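Local coordinates for protein putative 2,5-diketo-D-gluconic acid reductase B (Sinorhizobium meliloti, PDB 3UP8) that probably reduces methylglyoxal to hydroxyacetone with NADPH, as a member of the aldo/keto reductase family, at residues R197-A208 against L239-L248. Residues are numbered along the deposited sequence; the frame is centred on the assembly and turned at random.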
ATOM      1  N   ARG A 197       1.620 -14.998   3.748  1.00 18.30           N
ATOM      2  CA  ARG A 197       2.888 -15.715   3.822  1.00 19.65           C
ATOM      3  C   ARG A 197       2.839 -17.128   3.211  1.00 20.19           C
ATOM      4  O   ARG A 197       3.778 -17.545   2.527  1.00 20.47           O
ATOM      5  CB  ARG A 197       3.395 -15.741   5.270  1.00 19.91           C
ATOM      6  CG  ARG A 197       3.934 -14.384   5.726  1.00 21.13           C
ATOM      7  CD  ARG A 197       4.108 -14.320   7.231  1.00 21.85           C
ATOM      8  NE  ARG A 197       4.586 -13.006   7.671  1.00 23.00           N
ATOM      9  CZ  ARG A 197       4.303 -12.479   8.860  1.00 23.81           C
ATOM     10  NH1 ARG A 197       3.541 -13.154   9.709  1.00 23.69           N
ATOM     11  NH2 ARG A 197       4.762 -11.278   9.200  1.00 23.44           N
ATOM     12  N   ARG A 198       1.744 -17.846   3.432  1.00 20.89           N
ATOM     13  CA  ARG A 198       1.540 -19.140   2.769  1.00 21.56           C
ATOM     14  C   ARG A 198       1.475 -19.005   1.241  1.00 21.16           C
ATOM     15  O   ARG A 198       2.049 -19.821   0.514  1.00 21.42           O
ATOM     16  CB  ARG A 198       0.286 -19.831   3.299  1.00 22.48           C
ATOM     17  CG  ARG A 198       0.094 -21.259   2.764  1.00 27.30           C
ATOM     18  CD  ARG A 198      -1.147 -21.959   3.326  1.00 33.06           C
ATOM     19  NE  ARG A 198      -2.399 -21.283   2.967  1.00 36.72           N
ATOM     20  CZ  ARG A 198      -3.002 -21.383   1.781  1.00 38.35           C
ATOM     21  NH1 ARG A 198      -2.477 -22.127   0.805  1.00 38.92           N
ATOM     22  NH2 ARG A 198      -4.132 -20.729   1.569  1.00 38.59           N
ATOM     23  N   LEU A 199       0.806 -17.959   0.760  1.00 19.45           N
ATOM     24  CA  LEU A 199       0.638 -17.765  -0.680  1.00 19.19           C
ATOM     25  C   LEU A 199       1.812 -17.020  -1.325  1.00 18.82           C
ATOM     26  O   LEU A 199       1.903 -16.924  -2.545  1.00 17.99           O
ATOM     27  CB  LEU A 199      -0.700 -17.073  -0.985  1.00 18.39           C
ATOM     28  CG  LEU A 199      -1.970 -17.814  -0.547  1.00 18.94           C
ATOM     29  CD1 LEU A 199      -3.191 -16.910  -0.638  1.00 20.49           C
ATOM     30  CD2 LEU A 199      -2.201 -19.096  -1.371  1.00 22.03           C
ATOM     31  N   GLY A 200       2.723 -16.514  -0.497  1.00 18.37           N
ATOM     32  CA  GLY A 200       3.905 -15.826  -1.001  1.00 17.94           C
ATOM     33  C   GLY A 200       3.674 -14.373  -1.355  1.00 17.71           C
ATOM     34  O   GLY A 200       4.543 -13.731  -1.944  1.00 18.34           O
HETATM   35  N   MSE A 201       2.508 -13.833  -1.016  1.00 17.55           N
HETATM   36  CA  MSE A 201       2.285 -12.417  -1.261  1.00 17.13           C
HETATM   37  C   MSE A 201       2.654 -11.586  -0.033  1.00 16.60           C
HETATM   38  O   MSE A 201       2.777 -12.124   1.058  1.00 16.34           O
HETATM   39  CB  MSE A 201       0.861 -12.146  -1.722  1.00 18.20           C
HETATM   40  CG  MSE A 201      -0.216 -12.381  -0.699  1.00 20.62           C
HETATM   41 SE   MSE A 201      -2.005 -12.227  -1.521  1.00 27.35          SE
HETATM   42  CE  MSE A 201      -2.033 -13.864  -2.530  1.00 24.16           C
ATOM     43  N   SER A 202       2.865 -10.292  -0.236  1.00 15.78           N
ATOM     44  CA  SER A 202       3.025  -9.353   0.861  1.00 16.23           C
ATOM     45  C   SER A 202       1.685  -8.755   1.281  1.00 15.87           C
ATOM     46  O   SER A 202       0.639  -8.989   0.665  1.00 15.86           O
ATOM     47  CB  SER A 202       3.987  -8.229   0.470  1.00 15.57           C
ATOM     48  OG  SER A 202       3.485  -7.543  -0.673  1.00 16.48           O
ATOM     49  N   LEU A 203       1.734  -8.002   2.368  1.00 15.97           N
ATOM     50  CA  LEU A 203       0.643  -7.171   2.782  1.00 16.63           C
ATOM     51  C   LEU A 203       1.095  -5.716   2.669  1.00 16.70           C
ATOM     52  O   LEU A 203       2.158  -5.330   3.191  1.00 17.18           O
ATOM     53  CB  LEU A 203       0.283  -7.521   4.221  1.00 17.62           C
ATOM     54  CG  LEU A 203      -0.940  -6.883   4.850  1.00 18.65           C
ATOM     55  CD1 LEU A 203      -1.393  -7.745   6.031  1.00 18.07           C
ATOM     56  CD2 LEU A 203      -0.637  -5.453   5.290  1.00 20.78           C
ATOM     57  N   THR A 204       0.307  -4.909   1.969  1.00 15.70           N
ATOM     58  CA  THR A 204       0.559  -3.489   1.969  1.00 15.46           C
ATOM     59  C   THR A 204      -0.420  -2.770   2.898  1.00 15.47           C
ATOM     60  O   THR A 204      -1.627  -2.866   2.722  1.00 15.16           O
ATOM     61  CB  THR A 204       0.507  -2.895   0.567  1.00 15.34           C
ATOM     62  OG1 THR A 204       1.489  -3.543  -0.246  1.00 14.61           O
ATOM     63  CG2 THR A 204       0.819  -1.383   0.623  1.00 14.69           C
ATOM     64  N   SER A 205       0.128  -2.043   3.868  1.00 15.13           N
ATOM     65  CA  SER A 205      -0.665  -1.336   4.878  1.00 15.28           C
ATOM     66  C   SER A 205      -1.066   0.073   4.450  1.00 15.18           C
ATOM     67  O   SER A 205      -0.223   0.842   3.979  1.00 14.89           O
ATOM     68  CB  SER A 205       0.145  -1.236   6.178  1.00 15.73           C
ATOM     69  OG  SER A 205      -0.391  -0.224   7.017  1.00 17.15           O
ATOM     70  N   TYR A 206      -2.348   0.402   4.628  1.00 14.30           N
ATOM     71  CA  TYR A 206      -2.788   1.798   4.642  1.00 15.08           C
ATOM     72  C   TYR A 206      -3.425   2.144   5.997  1.00 15.47           C
ATOM     73  O   TYR A 206      -3.799   1.245   6.767  1.00 15.07           O
ATOM     74  CB  TYR A 206      -3.703   2.171   3.454  1.00 14.43           C
ATOM     75  CG  TYR A 206      -5.073   1.501   3.401  1.00 14.38           C
ATOM     76  CD1 TYR A 206      -6.136   1.982   4.165  1.00 14.44           C
ATOM     77  CD2 TYR A 206      -5.307   0.416   2.554  1.00 13.72           C
ATOM     78  CE1 TYR A 206      -7.399   1.383   4.108  1.00 15.88           C
ATOM     79  CE2 TYR A 206      -6.571  -0.190   2.488  1.00 16.46           C
ATOM     80  CZ  TYR A 206      -7.608   0.307   3.267  1.00 14.38           C
ATOM     81  OH  TYR A 206      -8.860  -0.262   3.218  1.00 15.10           O
ATOM     82  N   TYR A 207      -3.525   3.448   6.267  1.00 15.98           N
ATOM     83  CA  TYR A 207      -4.072   4.000   7.527  1.00 17.03           C
ATOM     84  C   TYR A 207      -3.232   3.638   8.755  1.00 17.57           C
ATOM     85  O   TYR A 207      -3.772   3.387   9.834  1.00 17.47           O
ATOM     86  CB  TYR A 207      -5.538   3.583   7.759  1.00 16.92           C
ATOM     87  CG  TYR A 207      -6.538   4.696   7.529  1.00 18.52           C
ATOM     88  CD1 TYR A 207      -7.674   4.480   6.755  1.00 20.42           C
ATOM     89  CD2 TYR A 207      -6.356   5.964   8.098  1.00 20.68           C
ATOM     90  CE1 TYR A 207      -8.601   5.498   6.541  1.00 20.98           C
ATOM     91  CE2 TYR A 207      -7.274   6.992   7.887  1.00 21.48           C
ATOM     92  CZ  TYR A 207      -8.400   6.743   7.097  1.00 22.79           C
ATOM     93  OH  TYR A 207      -9.313   7.737   6.851  1.00 20.96           O
ATOM     94  N   ALA A 208      -1.918   3.605   8.576  1.00 18.43           N
ATOM     95  CA  ALA A 208      -0.974   3.351   9.678  1.00 19.87           C
ATOM     96  C   ALA A 208      -1.260   4.203  10.932  1.00 20.78           C
ATOM     97  O   ALA A 208      -1.092   3.726  12.050  1.00 21.53           O
ATOM     98  CB  ALA A 208       0.449   3.577   9.207  1.00 19.10           C
ATOM     99  N   LEU A 239       5.000  -1.680  11.780  1.00 19.28           N
ATOM    100  CA  LEU A 239       4.577  -2.279  10.508  1.00 19.46           C
ATOM    101  C   LEU A 239       5.766  -2.784   9.691  1.00 20.09           C
ATOM    102  O   LEU A 239       5.838  -3.954   9.319  1.00 20.10           O
ATOM    103  CB  LEU A 239       3.757  -1.255   9.706  1.00 19.27           C
ATOM    104  CG  LEU A 239       2.428  -0.866  10.378  1.00 16.66           C
ATOM    105  CD1 LEU A 239       1.849   0.394   9.752  1.00 16.55           C
ATOM    106  CD2 LEU A 239       1.432  -2.008  10.283  1.00 17.52           C
ATOM    107  N   VAL A 240       6.721  -1.891   9.457  1.00 20.70           N
ATOM    108  CA  VAL A 240       7.808  -2.122   8.522  1.00 21.56           C
ATOM    109  C   VAL A 240       8.788  -3.172   9.061  1.00 21.66           C
ATOM    110  O   VAL A 240       9.479  -3.847   8.291  1.00 21.32           O
ATOM    111  CB  VAL A 240       8.444  -0.759   8.146  1.00 22.08           C
ATOM    112  CG1 VAL A 240       9.792  -0.515   8.844  1.00 20.73           C
ATOM    113  CG2 VAL A 240       8.514  -0.601   6.653  1.00 23.36           C
ATOM    114  N   GLN A 241       8.803  -3.335  10.385  1.00 21.44           N
ATOM    115  CA  GLN A 241       9.621  -4.356  11.045  1.00 21.54           C
ATOM    116  C   GLN A 241       9.013  -5.758  10.936  1.00 21.47           C
ATOM    117  O   GLN A 241       9.702  -6.755  11.142  1.00 21.83           O
ATOM    118  CB  GLN A 241       9.843  -3.985  12.526  1.00 21.89           C
ATOM    119  CG  GLN A 241      10.892  -4.831  13.257  1.00 20.59           C
ATOM    120  CD  GLN A 241      11.363  -4.172  14.549  1.00 20.98           C
ATOM    121  OE1 GLN A 241      11.678  -2.975  14.583  1.00 21.25           O
ATOM    122  NE2 GLN A 241      11.423  -4.950  15.611  1.00 21.69           N
ATOM    123  N   GLN A 242       7.726  -5.850  10.615  1.00 21.20           N
ATOM    124  CA  GLN A 242       7.105  -7.159  10.404  1.00 20.74           C
ATOM    125  C   GLN A 242       7.492  -7.738   9.048  1.00 21.31           C
ATOM    126  O   GLN A 242       7.513  -7.006   8.036  1.00 20.62           O
ATOM    127  CB  GLN A 242       5.598  -7.049  10.467  1.00 20.98           C
ATOM    128  CG  GLN A 242       5.043  -6.923  11.850  1.00 20.45           C
ATOM    129  CD  GLN A 242       3.560  -6.676  11.834  1.00 20.85           C
ATOM    130  OE1 GLN A 242       2.776  -7.543  11.448  1.00 23.55           O
ATOM    131  NE2 GLN A 242       3.158  -5.500  12.286  1.00 19.82           N
ATOM    132  N   GLN A 243       7.784  -9.040   9.030  1.00 21.15           N
ATOM    133  CA  GLN A 243       8.088  -9.751   7.787  1.00 21.80           C
ATOM    134  C   GLN A 243       6.944  -9.574   6.799  1.00 20.70           C
ATOM    135  O   GLN A 243       5.779  -9.731   7.164  1.00 20.36           O
ATOM    136  CB  GLN A 243       8.306 -11.250   8.027  1.00 22.41           C
ATOM    137  CG  GLN A 243       9.507 -11.604   8.919  1.00 26.58           C
ATOM    138  CD  GLN A 243      10.800 -10.948   8.459  1.00 31.83           C
ATOM    139  OE1 GLN A 243      11.258 -11.164   7.337  1.00 35.62           O
ATOM    140  NE2 GLN A 243      11.398 -10.145   9.332  1.00 34.18           N
ATOM    141  N   ASP A 244       7.294  -9.250   5.555  1.00 19.68           N
ATOM    142  CA  ASP A 244       6.336  -9.216   4.438  1.00 19.26           C
ATOM    143  C   ASP A 244       5.348  -8.056   4.469  1.00 18.02           C
ATOM    144  O   ASP A 244       4.314  -8.120   3.796  1.00 16.45           O
ATOM    145  CB  ASP A 244       5.548 -10.533   4.331  1.00 19.62           C
ATOM    146  CG  ASP A 244       6.449 -11.761   4.372  1.00 23.52           C
ATOM    147  OD1 ASP A 244       7.248 -11.957   3.436  1.00 25.57           O
ATOM    148  OD2 ASP A 244       6.350 -12.522   5.360  1.00 27.61           O
ATOM    149  N   VAL A 245       5.641  -7.019   5.258  1.00 16.72           N
ATOM    150  CA  VAL A 245       4.721  -5.885   5.377  1.00 15.97           C
ATOM    151  C   VAL A 245       5.328  -4.637   4.768  1.00 15.77           C
ATOM    152  O   VAL A 245       6.495  -4.317   5.007  1.00 16.03           O
ATOM    153  CB  VAL A 245       4.300  -5.607   6.838  1.00 16.09           C
ATOM    154  CG1 VAL A 245       3.365  -4.391   6.921  1.00 16.99           C
ATOM    155  CG2 VAL A 245       3.649  -6.830   7.444  1.00 15.66           C
ATOM    156  N   ILE A 246       4.519  -3.958   3.963  1.00 15.24           N
ATOM    157  CA  ILE A 246       4.869  -2.707   3.328  1.00 15.36           C
ATOM    158  C   ILE A 246       3.930  -1.683   3.946  1.00 15.61           C
ATOM    159  O   ILE A 246       2.793  -2.019   4.296  1.00 15.77           O
ATOM    160  CB  ILE A 246       4.621  -2.810   1.806  1.00 15.07           C
ATOM    161  CG1 ILE A 246       5.509  -3.910   1.215  1.00 14.95           C
ATOM    162  CG2 ILE A 246       4.826  -1.472   1.101  1.00 15.12           C
ATOM    163  CD1 ILE A 246       4.812  -4.778   0.165  1.00 16.42           C
ATOM    164  N   VAL A 247       4.395  -0.442   4.087  1.00 15.53           N
ATOM    165  CA  VAL A 247       3.557   0.606   4.656  1.00 15.97           C
ATOM    166  C   VAL A 247       3.473   1.832   3.725  1.00 16.80           C
ATOM    167  O   VAL A 247       4.469   2.262   3.155  1.00 16.36           O
ATOM    168  CB  VAL A 247       4.020   0.969   6.121  1.00 16.38           C
ATOM    169  CG1 VAL A 247       5.457   1.499   6.133  1.00 17.04           C
ATOM    170  CG2 VAL A 247       3.067   1.959   6.765  1.00 16.91           C
ATOM    171  N   LEU A 248       2.265   2.358   3.562  1.00 18.04           N
ATOM    172  CA  LEU A 248       2.018   3.606   2.835  1.00 20.05           C
ATOM    173  C   LEU A 248       1.819   4.744   3.831  1.00 22.23           C
ATOM    174  O   LEU A 248       1.100   4.593   4.808  1.00 22.86           O
ATOM    175  CB  LEU A 248       0.767   3.475   1.955  1.00 18.85           C
ATOM    176  CG  LEU A 248       0.849   2.410   0.848  1.00 17.95           C
ATOM    177  CD1 LEU A 248      -0.463   2.353   0.076  1.00 16.11           C
ATOM    178  CD2 LEU A 248       2.022   2.682  -0.085  1.00 14.24           C
TER
HETATM  179  O   HOH W   1       5.085 -13.591   1.746  1.00 21.55           O
HETATM  180  O   HOH W   2      -0.207   2.919   6.299  1.00 26.68           O
HETATM  181  O   HOH W   3      -2.110   5.353   4.686  1.00 24.83           O
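The Arg197 guanidinium meets residues 239-248 at its edge, with Gln243 and Asp244 near its plane. NE forms a salt bridge to the anti lone pair of Asp244 OD2 at 2.9 Å. The carboxylate is turned 58° from the guanidinium plane. NH2 of Arg197 donates to Gln243 O at 2.8 Å. The Arg197 chain runs extended from CG to NE, which carries the charged end from helix 190-199 across to the Gln242-Val245 type II beta turn that leads into strand 245-249. With an alanine at Asp244, Arg197 NE is likely to lose its charged mate, and the guanidinium would keep its bond to Gln243 O alone within this contact.

Strands 202-206 and 245-249 pair in parallel as the last two strands of the eight-stranded TIM barrel of aldo/keto reductases. Leu203 N hydrogen-bonds to Asp244 O, and Leu203 O receives Ile246 N. Ser205 repeats the pattern, its N donating to Ile246 O at 2.7 Å and its O receiving Leu248 N. On one face, Ile246 CD1 reaches Ser202 OG at 3.2 Å; that hydroxyl hydrogen-bonds to Ser29 OG and Thr178 OG1. Being anti to the backbone N, Thr204 CG2 rather than OG1 meets Leu248 CG, at 3.8 Å. Leu248 lies near Tyr70, the predicted proton donor, and Lys95, predicted to lower its pKa. On the other face, Ser205 OG hydrogen-bonds to Tyr183 O. Leu239 CD1 touches Ala208 CB at 3.5 Å.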